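Local coordinates for protein nitrite oxidoreductase subunit A (Kuenenia stuttgartiensis, PDB 7B04) that belongs to the molybdopterin oxidoreductase family, resembles NarG, and holds a molybdenum atom, two MD1 ligands and an iron/sulfur cluster, at residues G638-P643 and F1085-D1090; N266-T271 and D611-Y616; H955-H960 and L1003-N1008; D973-D978 and V1103-A1108. All coordinates share one frame; numbering follows the deposited sequence.

In the fold
The four contacts form two touching pairs. Interactions 1 and 2, with centres 10 Å apart, meet at Asp1090, whose OD1 lies 2.9 Å from Asn269 N and 3.0 Å from Tyr270 N, both probable hydrogen bonds. Interactions 3 and 4, also 10 Å apart, share one sheet, and Leu1003 O is 2.7 Å from Val975 N, again a probable hydrogen bond. About 33 Å separates the centre of interaction 2 from those of interactions 3 and 4. The ligands lie near interactions 2, 3 and 4: the Thr271 side chain is about 10 Å from the molybdenum atom, and those of Val614, His955 and Val1103 are about 9 to 10 Å from a bound MD1.

Interaction 1 of 4, residues G638-P643 and F1085-D1090; sequences GKTHMP and FGFEAD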
loop_
_atom_site.group_PDB
_atom_site.type_symbol
_atom_site.label_atom_id
_atom_site.label_comp_id
_atom_site.label_asym_id
_atom_site.label_seq_id
_atom_site.Cartn_x
_atom_site.Cartn_y
_atom_site.Cartn_z
ATOM N N GLY B 638 -23.406 30.450 -5.310
ATOM C CA GLY B 638 -24.226 30.686 -6.477
ATOM C C GLY B 638 -25.498 29.863 -6.445
ATOM O O GLY B 638 -25.578 28.813 -5.807
ATOM N N LYS B 639 -26.516 30.356 -7.153
ATOM C CA LYS B 639 -27.794 29.648 -7.187
ATOM C C LYS B 639 -27.638 28.271 -7.815
ATOM O O LYS B 639 -28.304 27.313 -7.403
ATOM C CB LYS B 639 -28.843 30.468 -7.935
ATOM C CG LYS B 639 -28.294 31.671 -8.672
ATOM C CD LYS B 639 -29.373 32.329 -9.515
ATOM N N THR B 640 -26.764 28.153 -8.816
ATOM C CA THR B 640 -26.540 26.860 -9.454
ATOM C C THR B 640 -25.972 25.848 -8.468
ATOM O O THR B 640 -26.198 24.642 -8.619
ATOM C CB THR B 640 -25.601 27.015 -10.650
ATOM O OG1 THR B 640 -25.864 28.261 -11.307
ATOM C CG2 THR B 640 -25.797 25.877 -11.640
ATOM N N HIS B 641 -25.249 26.317 -7.452
ATOM C CA HIS B 641 -24.609 25.457 -6.465
ATOM C C HIS B 641 -25.468 25.228 -5.224
ATOM O O HIS B 641 -24.988 24.614 -4.266
ATOM C CB HIS B 641 -23.276 26.070 -6.015
ATOM C CG HIS B 641 -22.300 26.330 -7.122
ATOM N ND1 HIS B 641 -21.162 25.573 -7.302
ATOM C CD2 HIS B 641 -22.281 27.273 -8.094
ATOM C CE1 HIS B 641 -20.487 26.033 -8.341
ATOM N NE2 HIS B 641 -21.148 27.064 -8.841
ATOM N N MET B 642 -26.714 25.691 -5.216
ATOM C CA MET B 642 -27.468 25.742 -3.964
ATOM C C MET B 642 -27.864 24.339 -3.517
ATOM O O MET B 642 -28.456 23.585 -4.300
ATOM C CB MET B 642 -28.707 26.620 -4.117
ATOM C CG MET B 642 -29.379 26.972 -2.798
ATOM S SD MET B 642 -28.271 27.826 -1.657
ATOM C CE MET B 642 -28.098 29.417 -2.462
ATOM N N PRO B 643 -27.561 23.953 -2.275
ATOM C CA PRO B 643 -27.980 22.638 -1.773
ATOM C C PRO B 643 -29.364 22.649 -1.146
ATOM O O PRO B 643 -30.029 23.688 -1.091
ATOM C CB PRO B 643 -26.906 22.320 -0.729
ATOM C CG PRO B 643 -26.562 23.667 -0.175
ATOM C CD PRO B 643 -26.652 24.633 -1.336
ATOM N N PHE B 1085 -23.012 26.841 -17.995
ATOM C CA PHE B 1085 -22.649 27.970 -17.152
ATOM C C PHE B 1085 -22.908 27.572 -15.706
ATOM O O PHE B 1085 -23.966 27.015 -15.387
ATOM C CB PHE B 1085 -23.468 29.239 -17.497
ATOM C CG PHE B 1085 -22.981 29.990 -18.722
ATOM C CD1 PHE B 1085 -21.763 30.657 -18.729
ATOM C CD2 PHE B 1085 -23.763 30.037 -19.867
ATOM C CE1 PHE B 1085 -21.337 31.342 -19.868
ATOM C CE2 PHE B 1085 -23.335 30.716 -21.001
ATOM C CZ PHE B 1085 -22.123 31.366 -21.000
ATOM N N GLY B 1086 -21.984 27.901 -14.819
ATOM C CA GLY B 1086 -22.226 27.610 -13.404
ATOM C C GLY B 1086 -21.849 26.208 -13.009
ATOM O O GLY B 1086 -21.130 25.562 -13.729
ATOM N N PHE B 1087 -22.362 25.774 -11.871
ATOM C CA PHE B 1087 -22.012 24.478 -11.258
ATOM C C PHE B 1087 -22.427 23.264 -12.075
ATOM O O PHE B 1087 -23.460 23.253 -12.704
ATOM C CB PHE B 1087 -22.611 24.426 -9.854
ATOM C CG PHE B 1087 -23.134 23.099 -9.382
ATOM C CD1 PHE B 1087 -24.213 22.501 -9.992
ATOM C CD2 PHE B 1087 -22.579 22.480 -8.288
ATOM C CE1 PHE B 1087 -24.698 21.287 -9.545
ATOM C CE2 PHE B 1087 -23.066 21.272 -7.843
ATOM C CZ PHE B 1087 -24.118 20.676 -8.475
ATOM N N GLU B 1088 -21.530 22.286 -12.080
ATOM C CA GLU B 1088 -21.767 20.933 -12.601
ATOM C C GLU B 1088 -21.193 20.022 -11.534
ATOM O O GLU B 1088 -20.036 20.218 -11.215
ATOM C CB GLU B 1088 -20.901 20.676 -13.816
ATOM C CG GLU B 1088 -20.839 19.215 -14.174
ATOM C CD GLU B 1088 -21.484 19.025 -15.510
ATOM O OE1 GLU B 1088 -22.142 18.029 -15.715
ATOM O OE2 GLU B 1088 -21.346 19.904 -16.300
ATOM N N ALA B 1089 -21.960 19.067 -11.025
ATOM C CA ALA B 1089 -21.394 18.180 -10.012
ATOM C C ALA B 1089 -20.189 17.468 -10.611
ATOM O O ALA B 1089 -20.227 17.004 -11.756
ATOM C CB ALA B 1089 -22.428 17.192 -9.483
ATOM N N ASP B 1090 -19.094 17.442 -9.853
ATOM C CA ASP B 1090 -17.796 16.922 -10.268
ATOM C C ASP B 1090 -17.161 17.786 -11.352
ATOM O O ASP B 1090 -16.195 17.349 -11.989
ATOM C CB ASP B 1090 -17.872 15.459 -10.713
ATOM C CG ASP B 1090 -18.574 14.569 -9.676
ATOM O OD1 ASP B 1090 -18.553 14.916 -8.474
ATOM O OD2 ASP B 1090 -19.114 13.505 -10.047
#
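Two loops widely separated in sequence meet here, one leading into strand 648-652 of the large mixed sheet and the other coming from the C-terminal part of the chain, and their meeting is centred on His641 and Phe1087. The two rings form an offset edge-to-face pair: the edge of Phe1087 is turned toward the face of His641, with the centroids 5.2 Å apart and the planes at 70°. Consecutive turns shape the loop 638-643: His641 N bonds to Gly638 O at 3.0 Å and Met642 N to Lys639 O at 3.2 Å, and Thr640 and His641, both within these turns, meet the same partner, Phe1087. Thr640 shows how a branched side chain divides its tasks. With CG2 anti to the backbone N, this methyl lies 3.4 Å from Phe1087 N, while OG1 on the other branch bonds to Asp1071 OD1. The carbonyl oxygen of Thr640 approaches the Phe1087 ring obliquely. Gly1086, just before the phenylalanine, adopts backbone angles (phi 85°, psi -163°) that favour glycine. Between 638-643 and 1085-1090 there are no hydrogen bonds; the polar tip of His641, NE2, is instead held by Leu1070 O, and the ring also meets that of His1092 at nearly a right angle.

Interaction 2 of 4, residues N266-T271 and D611-Y616; sequences NWSNYT and DEEVAY
Trp267 and Glu612 form a single beta bridge, their CA atoms 5.2 Å apart, in which Glu612 N donates to Asn266 O at 2.8 Å and Ser268 N returns a weak bond to Glu612 O. Val614 lies over one face of the Trp267 indole: CG2 stands above the plane toward its rim, and CG1 makes a CH-pi contact 4.2 Å from the centroid of the six-membered ring. At the indole edge runs the extended side chain of Glu612, side by side with the tryptophan, its carboxylate turned 80° to the ring and tied by a salt bridge to Lys223. The bridge joins the loop just past strand 265-266, an outermost strand of the seven-stranded mixed sheet, to the approach to helix 615-618; Trp267 also bonds through its backbone to Gly224 of the neighbouring strand. Ser268 OG, placed between its own backbone N and carbonyl carbon (chi1 56°), receives Val614 N at 3.3 Å. Asn266 ND2 reaches Asp611 OD1 at 3.1 Å, with the oxygen tilted 22° out of the amide plane, while Asn266 OD1 pairs with Asn243 ND2. At the far end the bent Glu613 chain brings OE2 to the Thr271 hydroxyl, a bond modelled too short for its length to be trusted.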
loop_
_atom_site.group_PDB
_atom_site.type_symbol
_atom_site.label_atom_id
_atom_site.label_comp_id
_atom_site.label_asym_id
_atom_site.label_seq_id
_atom_site.Cartn_x
_atom_site.Cartn_y
_atom_site.Cartn_z
ATOM N N ASN B 266 -28.572 13.818 -6.640
ATOM C CA ASN B 266 -27.366 13.036 -6.852
ATOM C C ASN B 266 -26.194 13.701 -6.140
ATOM O O ASN B 266 -25.894 14.879 -6.369
ATOM C CB ASN B 266 -27.084 12.920 -8.344
ATOM C CG ASN B 266 -28.207 12.262 -9.112
ATOM O OD1 ASN B 266 -29.025 11.540 -8.544
ATOM N ND2 ASN B 266 -28.269 12.533 -10.414
ATOM N N TRP B 267 -25.575 12.962 -5.227
ATOM C CA TRP B 267 -24.439 13.476 -4.472
ATOM C C TRP B 267 -23.146 13.278 -5.255
ATOM O O TRP B 267 -22.924 12.221 -5.862
ATOM C CB TRP B 267 -24.357 12.793 -3.107
ATOM C CG TRP B 267 -24.901 13.685 -2.068
ATOM C CD1 TRP B 267 -25.681 14.779 -2.288
ATOM C CD2 TRP B 267 -24.738 13.583 -0.651
ATOM N NE1 TRP B 267 -25.997 15.377 -1.100
ATOM C CE2 TRP B 267 -25.440 14.658 -0.077
ATOM C CE3 TRP B 267 -24.066 12.691 0.188
ATOM C CZ2 TRP B 267 -25.494 14.866 1.298
ATOM C CZ3 TRP B 267 -24.118 12.902 1.559
ATOM C CH2 TRP B 267 -24.830 13.981 2.097
ATOM N N SER B 268 -22.292 14.294 -5.220
ATOM C CA SER B 268 -21.097 14.315 -6.041
ATOM C C SER B 268 -20.007 13.441 -5.422
ATOM O O SER B 268 -20.039 13.095 -4.233
ATOM C CB SER B 268 -20.596 15.756 -6.204
ATOM O OG SER B 268 -20.372 16.354 -4.936
ATOM N N ASN B 269 -19.026 13.087 -6.248
ATOM C CA ASN B 269 -17.909 12.255 -5.817
ATOM C C ASN B 269 -16.558 12.926 -5.997
ATOM O O ASN B 269 -15.777 13.005 -5.041
ATOM C CB ASN B 269 -17.930 10.919 -6.579
ATOM C CG ASN B 269 -19.102 10.047 -6.187
ATOM O OD1 ASN B 269 -19.355 9.825 -5.008
ATOM N ND2 ASN B 269 -19.824 9.545 -7.183
ATOM N N TYR B 270 -16.271 13.423 -7.200
ATOM C CA TYR B 270 -14.935 13.917 -7.520
ATOM C C TYR B 270 -14.579 15.118 -6.656
ATOM O O TYR B 270 -13.517 15.155 -6.025
ATOM C CB TYR B 270 -14.878 14.268 -9.008
ATOM C CG TYR B 270 -13.500 14.518 -9.586
ATOM C CD1 TYR B 270 -12.418 13.728 -9.232
ATOM C CD2 TYR B 270 -13.299 15.515 -10.532
ATOM C CE1 TYR B 270 -11.169 13.939 -9.786
ATOM C CE2 TYR B 270 -12.055 15.734 -11.088
ATOM C CZ TYR B 270 -10.991 14.948 -10.707
ATOM O OH TYR B 270 -9.747 15.167 -11.256
ATOM N N THR B 271 -15.444 16.126 -6.649
ATOM C CA THR B 271 -15.179 17.332 -5.877
ATOM C C THR B 271 -15.209 17.068 -4.376
ATOM O O THR B 271 -14.375 17.601 -3.635
ATOM C CB THR B 271 -16.184 18.400 -6.272
ATOM O OG1 THR B 271 -17.510 17.947 -5.964
ATOM C CG2 THR B 271 -16.064 18.657 -7.754
ATOM N N ASP B 611 -28.364 17.495 -9.268
ATOM C CA ASP B 611 -27.065 17.203 -8.679
ATOM C C ASP B 611 -26.765 18.162 -7.533
ATOM O O ASP B 611 -27.195 19.319 -7.525
ATOM C CB ASP B 611 -25.972 17.290 -9.741
ATOM C CG ASP B 611 -26.124 16.237 -10.821
ATOM O OD1 ASP B 611 -26.700 15.168 -10.536
ATOM O OD2 ASP B 611 -25.667 16.481 -11.957
ATOM N N GLU B 612 -26.022 17.660 -6.547
ATOM C CA GLU B 612 -25.627 18.445 -5.388
ATOM C C GLU B 612 -24.213 18.056 -4.986
ATOM O O GLU B 612 -23.764 16.934 -5.239
ATOM C CB GLU B 612 -26.597 18.238 -4.210
ATOM C CG GLU B 612 -26.198 18.945 -2.915
ATOM C CD GLU B 612 -27.190 18.725 -1.792
ATOM O OE1 GLU B 612 -28.275 18.168 -2.056
ATOM O OE2 GLU B 612 -26.882 19.102 -0.642
ATOM N N GLU B 613 -23.515 18.997 -4.355
ATOM C CA GLU B 613 -22.184 18.763 -3.817
ATOM C C GLU B 613 -22.269 18.333 -2.358
ATOM O O GLU B 613 -23.027 18.905 -1.570
ATOM C CB GLU B 613 -21.318 20.016 -3.939
ATOM C CG GLU B 613 -19.893 19.726 -4.349
ATOM C CD GLU B 613 -19.133 18.927 -3.321
ATOM O OE1 GLU B 613 -19.454 19.051 -2.129
ATOM O OE2 GLU B 613 -18.223 18.167 -3.705
ATOM N N VAL B 614 -21.478 17.318 -2.004
ATOM C CA VAL B 614 -21.532 16.760 -0.656
ATOM C C VAL B 614 -21.004 17.745 0.387
ATOM O O VAL B 614 -21.455 17.732 1.539
ATOM C CB VAL B 614 -20.753 15.430 -0.618
ATOM C CG1 VAL B 614 -20.724 14.851 0.788
ATOM C CG2 VAL B 614 -21.351 14.434 -1.597
ATOM N N ALA B 615 -20.067 18.624 0.010
ATOM C CA ALA B 615 -19.382 19.454 1.003
ATOM C C ALA B 615 -20.343 20.337 1.788
ATOM O O ALA B 615 -20.036 20.721 2.922
ATOM C CB ALA B 615 -18.313 20.319 0.342
ATOM N N TYR B 616 -21.496 20.679 1.210
ATOM C CA TYR B 616 -22.468 21.476 1.952
ATOM C C TYR B 616 -22.931 20.740 3.200
ATOM O O TYR B 616 -23.067 21.345 4.270
ATOM C CB TYR B 616 -23.650 21.833 1.053
ATOM C CG TYR B 616 -23.256 22.720 -0.103
ATOM C CD1 TYR B 616 -23.034 24.077 0.084
ATOM C CD2 TYR B 616 -23.086 22.197 -1.377
ATOM C CE1 TYR B 616 -22.663 24.891 -0.966
ATOM C CE2 TYR B 616 -22.716 23.004 -2.436
ATOM C CZ TYR B 616 -22.506 24.349 -2.224
ATOM O OH TYR B 616 -22.135 25.157 -3.272
#

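Interaction 3 of 4, residues H955-H960 and L1003-N1008; sequences HQIHIH and LRAKYN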
loop_
_atom_site.group_PDB
_atom_site.type_symbol
_atom_site.label_atom_id
_atom_site.label_comp_id
_atom_site.label_asym_id
_atom_site.label_seq_id
_atom_site.Cartn_x
_atom_site.Cartn_y
_atom_site.Cartn_z
ATOM N N HIS B 955 -2.288 3.465 13.965
ATOM C CA HIS B 955 -1.955 4.583 13.096
ATOM C C HIS B 955 -0.949 5.502 13.780
ATOM O O HIS B 955 -0.921 5.615 15.009
ATOM C CB HIS B 955 -3.227 5.349 12.736
ATOM C CG HIS B 955 -3.137 6.107 11.453
ATOM N ND1 HIS B 955 -3.228 5.499 10.220
ATOM C CD2 HIS B 955 -2.989 7.430 11.211
ATOM C CE1 HIS B 955 -3.126 6.414 9.273
ATOM N NE2 HIS B 955 -2.982 7.594 9.848
ATOM N N GLN B 956 -0.117 6.157 12.970
ATOM C CA GLN B 956 1.033 6.906 13.458
ATOM C C GLN B 956 1.085 8.287 12.815
ATOM O O GLN B 956 0.548 8.510 11.727
ATOM C CB GLN B 956 2.345 6.155 13.178
ATOM C CG GLN B 956 2.665 5.994 11.696
ATOM C CD GLN B 956 3.901 5.150 11.449
ATOM O OE1 GLN B 956 4.554 4.693 12.387
ATOM N NE2 GLN B 956 4.229 4.938 10.179
ATOM N N ILE B 957 1.737 9.220 13.511
ATOM C CA ILE B 957 1.964 10.572 13.014
ATOM C C ILE B 957 3.461 10.803 12.858
ATOM O O ILE B 957 4.254 10.432 13.731
ATOM C CB ILE B 957 1.342 11.647 13.934
ATOM C CG1 ILE B 957 1.582 13.043 13.352
ATOM C CG2 ILE B 957 1.912 11.567 15.343
ATOM C CD1 ILE B 957 0.861 14.149 14.087
ATOM N N HIS B 958 3.849 11.392 11.729
ATOM C CA HIS B 958 5.244 11.712 11.466
ATOM C C HIS B 958 5.561 13.101 12.006
ATOM O O HIS B 958 4.799 14.047 11.787
ATOM C CB HIS B 958 5.529 11.665 9.964
ATOM C CG HIS B 958 5.568 10.282 9.392
ATOM N ND1 HIS B 958 6.728 9.699 8.932
ATOM C CD2 HIS B 958 4.589 9.363 9.216
ATOM C CE1 HIS B 958 6.461 8.485 8.485
ATOM N NE2 HIS B 958 5.170 8.256 8.646
ATOM N N ILE B 959 6.682 13.220 12.713
ATOM C CA ILE B 959 7.119 14.487 13.288
ATOM C C ILE B 959 8.638 14.555 13.187
ATOM O O ILE B 959 9.327 13.540 13.338
ATOM C CB ILE B 959 6.623 14.664 14.742
ATOM C CG1 ILE B 959 7.023 16.040 15.283
ATOM C CG2 ILE B 959 7.128 13.539 15.632
ATOM C CD1 ILE B 959 6.252 16.461 16.516
ATOM N N HIS B 960 9.156 15.750 12.927
ATOM C CA HIS B 960 10.597 15.946 12.897
ATOM C C HIS B 960 11.196 15.693 14.280
ATOM O O HIS B 960 10.607 16.088 15.293
ATOM C CB HIS B 960 10.929 17.364 12.428
ATOM C CG HIS B 960 12.387 17.597 12.193
ATOM N ND1 HIS B 960 13.248 17.997 13.192
ATOM C CD2 HIS B 960 13.140 17.484 11.072
ATOM C CE1 HIS B 960 14.466 18.123 12.698
ATOM N NE2 HIS B 960 14.428 17.818 11.413
ATOM N N LEU B 1003 -2.522 9.396 18.988
ATOM C CA LEU B 1003 -1.780 8.397 18.238
ATOM C C LEU B 1003 -0.298 8.476 18.590
ATOM O O LEU B 1003 0.168 9.414 19.245
ATOM C CB LEU B 1003 -2.028 8.572 16.741
ATOM C CG LEU B 1003 -1.224 9.627 15.987
ATOM C CD1 LEU B 1003 -1.591 9.527 14.519
ATOM C CD2 LEU B 1003 -1.464 11.038 16.515
ATOM N N ARG B 1004 0.440 7.474 18.120
ATOM C CA ARG B 1004 1.878 7.401 18.325
ATOM C C ARG B 1004 2.625 8.338 17.388
ATOM O O ARG B 1004 2.208 8.582 16.253
ATOM C CB ARG B 1004 2.383 5.976 18.102
ATOM C CG ARG B 1004 2.169 5.033 19.270
ATOM C CD ARG B 1004 2.896 3.730 19.007
ATOM N NE ARG B 1004 2.679 2.705 20.026
ATOM C CZ ARG B 1004 3.444 2.533 21.099
ATOM N NH1 ARG B 1004 4.478 3.332 21.320
ATOM N NH2 ARG B 1004 3.169 1.559 21.959
ATOM N N ALA B 1005 3.759 8.839 17.871
ATOM C CA ALA B 1005 4.633 9.719 17.115
ATOM C C ALA B 1005 5.798 8.923 16.541
ATOM O O ALA B 1005 6.287 7.973 17.156
ATOM C CB ALA B 1005 5.162 10.852 17.996
ATOM N N LYS B 1006 6.237 9.320 15.348
ATOM C CA LYS B 1006 7.323 8.644 14.650
ATOM C C LYS B 1006 8.336 9.680 14.196
ATOM O O LYS B 1006 7.981 10.629 13.490
ATOM C CB LYS B 1006 6.798 7.852 13.449
ATOM C CG LYS B 1006 7.896 7.292 12.558
ATOM C CD LYS B 1006 7.341 6.662 11.290
ATOM C CE LYS B 1006 8.466 6.267 10.343
ATOM N NZ LYS B 1006 7.964 5.695 9.063
ATOM N N TYR B 1007 9.592 9.497 14.596
ATOM C CA TYR B 1007 10.656 10.379 14.135
ATOM C C TYR B 1007 10.902 10.146 12.653
ATOM O O TYR B 1007 11.203 9.023 12.235
ATOM C CB TYR B 1007 11.943 10.140 14.922
ATOM C CG TYR B 1007 11.968 10.755 16.301
ATOM C CD1 TYR B 1007 10.873 11.444 16.798
ATOM C CD2 TYR B 1007 13.096 10.648 17.105
ATOM C CE1 TYR B 1007 10.896 12.000 18.060
ATOM C CE2 TYR B 1007 13.128 11.205 18.369
ATOM C CZ TYR B 1007 12.025 11.882 18.840
ATOM O OH TYR B 1007 12.052 12.440 20.097
ATOM N N ASN B 1008 10.771 11.205 11.857
ATOM C CA ASN B 1008 11.130 11.169 10.442
ATOM C C ASN B 1008 11.752 12.515 10.099
ATOM O O ASN B 1008 11.032 13.501 9.876
ATOM C CB ASN B 1008 9.921 10.875 9.558
ATOM C CG ASN B 1008 10.312 10.524 8.133
ATOM O OD1 ASN B 1008 11.492 10.531 7.779
ATOM N ND2 ASN B 1008 9.320 10.213 7.307
#
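Ile957 and Leu1003 cross at about a right angle in the apolar centre, Ile957 CG2 lying 3.6 Å from Leu1003 CD2. Both isoleucines of the strand place CG1 anti to the backbone N, and their CG2 methyls lie on the partner's side: Ala1005 CB is 4.1 Å from Ile959 CG2 and slightly farther from that of Ile957. The backbones beneath run parallel, with Ile957 N bonding to Arg1004 O, Lys1006 N to Ile957 O and Ile959 N to Lys1006 O. These strands belong to a six-stranded mixed sheet whose first and last strands also pair, consistent with the double-psi barrel of the C-terminal domain in this family. On the other face of the pair, the extended Lys1006 chain runs alongside His958 and sets CD over the imidazole, 3.8 Å from its centroid, in a CH-pi contact. Gln956 crosses the same methylene obliquely, its OE1 bonded to Asn938 N. Farther out, Asn1008 ND2 donates to His958 ND1 at 3.1 Å with an N-H...N angle of 156°, although the donor is tilted 23° out of the imidazole plane. Lys1006 NZ bonds to Glu146 O, and Asn1008 ND2 also to Asp147 O, both of nitrite oxidoreductase subunit B. Because ND1 accepts the amide hydrogen, it probably carries no proton itself, and the nearby lysine ammonium would probably disfavour a cationic ring.

Interaction 4 of 4, residues D973-D978 and V1103-A1108; sequences DYVYVD and VKITKA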
loop_
_atom_site.group_PDB
_atom_site.type_symbol
_atom_site.label_atom_id
_atom_site.label_comp_id
_atom_site.label_asym_id
_atom_site.label_seq_id
_atom_site.Cartn_x
_atom_site.Cartn_y
_atom_site.Cartn_z
ATOM N N ASP B 973 6.312 7.596 21.402
ATOM C CA ASP B 973 5.375 8.031 22.425
ATOM C C ASP B 973 4.020 8.361 21.810
ATOM O O ASP B 973 3.921 8.752 20.644
ATOM C CB ASP B 973 5.916 9.258 23.160
ATOM C CG ASP B 973 7.126 8.943 24.015
ATOM O OD1 ASP B 973 7.259 7.780 24.455
ATOM O OD2 ASP B 973 7.936 9.860 24.261
ATOM N N TYR B 974 2.970 8.206 22.611
ATOM C CA TYR B 974 1.637 8.634 22.217
ATOM C C TYR B 974 1.511 10.145 22.402
ATOM O O TYR B 974 2.021 10.705 23.377
ATOM C CB TYR B 974 0.583 7.900 23.047
ATOM C CG TYR B 974 0.385 6.446 22.663
ATOM C CD1 TYR B 974 -0.435 6.097 21.599
ATOM C CD2 TYR B 974 1.010 5.423 23.369
ATOM C CE1 TYR B 974 -0.626 4.775 21.244
ATOM C CE2 TYR B 974 0.825 4.097 23.020
ATOM C CZ TYR B 974 0.007 3.779 21.956
ATOM O OH TYR B 974 -0.182 2.462 21.602
ATOM N N VAL B 975 0.853 10.804 21.444
ATOM C CA VAL B 975 0.737 12.258 21.405
ATOM C C VAL B 975 -0.707 12.648 21.084
ATOM O O VAL B 975 -1.390 11.977 20.298
ATOM C CB VAL B 975 1.727 12.870 20.387
ATOM C CG1 VAL B 975 3.177 12.629 20.829
ATOM C CG2 VAL B 975 1.511 12.273 19.006
ATOM N N TYR B 976 -1.128 13.777 21.594
ATOM C CA TYR B 976 -2.473 14.249 21.238
ATOM C C TYR B 976 -2.309 15.180 20.045
ATOM O O TYR B 976 -1.301 15.838 19.979
ATOM C CB TYR B 976 -3.068 14.968 22.440
ATOM C CG TYR B 976 -3.603 14.084 23.533
ATOM C CD1 TYR B 976 -4.758 13.356 23.361
ATOM C CD2 TYR B 976 -2.983 14.022 24.760
ATOM C CE1 TYR B 976 -5.263 12.567 24.373
ATOM C CE2 TYR B 976 -3.480 13.246 25.785
ATOM C CZ TYR B 976 -4.626 12.516 25.591
ATOM O OH TYR B 976 -5.122 11.749 26.595
ATOM N N VAL B 977 -3.214 15.119 19.074
ATOM C CA VAL B 977 -3.170 16.073 17.932
ATOM C C VAL B 977 -4.392 16.952 18.106
ATOM O O VAL B 977 -5.476 16.499 17.796
ATOM C CB VAL B 977 -3.225 15.359 16.579
ATOM C CG1 VAL B 977 -2.039 15.713 15.705
ATOM C CG2 VAL B 977 -3.353 13.863 16.755
ATOM N N ASP B 978 -4.181 18.201 18.485
ATOM C CA ASP B 978 -5.315 19.089 18.798
ATOM C C ASP B 978 -5.312 20.247 17.809
ATOM O O ASP B 978 -4.248 20.695 17.432
ATOM C CB ASP B 978 -5.261 19.516 20.261
ATOM C CG ASP B 978 -5.636 18.414 21.226
ATOM O OD1 ASP B 978 -4.840 18.121 22.111
ATOM O OD2 ASP B 978 -6.715 17.868 21.090
ATOM N N VAL B 1103 -2.020 22.322 13.538
ATOM C CA VAL B 1103 -2.268 21.455 14.720
ATOM C C VAL B 1103 -1.309 21.786 15.853
ATOM O O VAL B 1103 -0.284 22.343 15.590
ATOM C CB VAL B 1103 -2.068 19.997 14.260
ATOM C CG1 VAL B 1103 -2.669 18.979 15.188
ATOM C CG2 VAL B 1103 -2.643 19.784 12.888
ATOM N N LYS B 1104 -1.710 21.436 17.070
ATOM C CA LYS B 1104 -0.900 21.521 18.302
ATOM C C LYS B 1104 -0.582 20.084 18.721
ATOM O O LYS B 1104 -1.468 19.257 18.668
ATOM C CB LYS B 1104 -1.684 22.189 19.425
ATOM C CG LYS B 1104 -0.841 22.613 20.606
ATOM C CD LYS B 1104 -1.560 23.480 21.594
ATOM C CE LYS B 1104 -2.600 22.729 22.388
ATOM N NZ LYS B 1104 -3.186 23.575 23.449
ATOM N N ILE B 1105 0.671 19.809 19.058
ATOM C CA ILE B 1105 1.099 18.452 19.485
ATOM C C ILE B 1105 1.576 18.539 20.925
ATOM O O ILE B 1105 2.320 19.439 21.240
ATOM C CB ILE B 1105 2.234 17.945 18.586
ATOM C CG1 ILE B 1105 2.073 18.426 17.152
ATOM C CG2 ILE B 1105 2.315 16.441 18.629
ATOM C CD1 ILE B 1105 1.216 17.523 16.344
ATOM N N THR B 1106 1.096 17.641 21.758
ATOM C CA THR B 1106 1.503 17.523 23.151
ATOM C C THR B 1106 1.615 16.046 23.491
ATOM O O THR B 1106 0.820 15.229 23.016
ATOM C CB THR B 1106 0.543 18.217 24.138
ATOM O OG1 THR B 1106 -0.510 17.319 24.503
ATOM C CG2 THR B 1106 -0.041 19.507 23.565
ATOM N N LYS B 1107 2.607 15.716 24.315
ATOM C CA LYS B 1107 2.828 14.336 24.727
ATOM C C LYS B 1107 1.645 13.795 25.523
ATOM O O LYS B 1107 1.037 14.502 26.331
ATOM C CB LYS B 1107 4.104 14.243 25.565
ATOM C CG LYS B 1107 4.374 12.862 26.143
ATOM C CD LYS B 1107 5.583 12.870 27.065
ATOM C CE LYS B 1107 5.788 11.515 27.723
ATOM N NZ LYS B 1107 6.937 11.518 28.672
ATOM N N ALA B 1108 1.316 12.528 25.274
ATOM C CA ALA B 1108 0.186 11.851 25.896
ATOM C C ALA B 1108 0.605 10.735 26.841
ATOM O O ALA B 1108 0.165 10.704 27.995
ATOM C CB ALA B 1108 -0.742 11.293 24.812
#
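Val977 packs closely against Val1103 and Ile1105 on the buried face of this antiparallel strand pair. Its CG1 meets Val1103 CG1 at 3.4 Å and Ile1105 CD1 at 3.8 Å, lying side by side with the isoleucine; farther along, Val975 CB is 4.0 Å from Ile1105 CG2. Ile957 of strand 956-959 touches Val975, Val977 and Ile1105, so this apolar layer extends to another strand of the same sheet. The face of Tyr976, Asp978, Lys1104 and Thr1106 is partly exposed. Even there Tyr976 presents CE2 to the Ala1108 methyl at 3.5 Å, and Thr1106 OG1 lies near the plane of the ring, at its edge. The loose part is at the charged groups: Lys1107 is exposed, and Asp978 OD1 is 5.9 Å from Lys1104 NZ, forming instead a salt bridge with Arg1000, which also makes a cation-pi contact with Tyr976. The hydrogen-bonded pair Asp978-Lys1104 has two nearly straight bonds, whereas in Tyr976-Thr1106 the return bond from Thr1106 N to Tyr976 O is weak at 3.5 Å. Cohesion thus comes from backbone bonds, the aliphatic layer and the packing of Tyr976 on Ala1108, while Asp978 pairs with Arg1000 and Lys1104 NZ bonds weakly to Tyr909 OH.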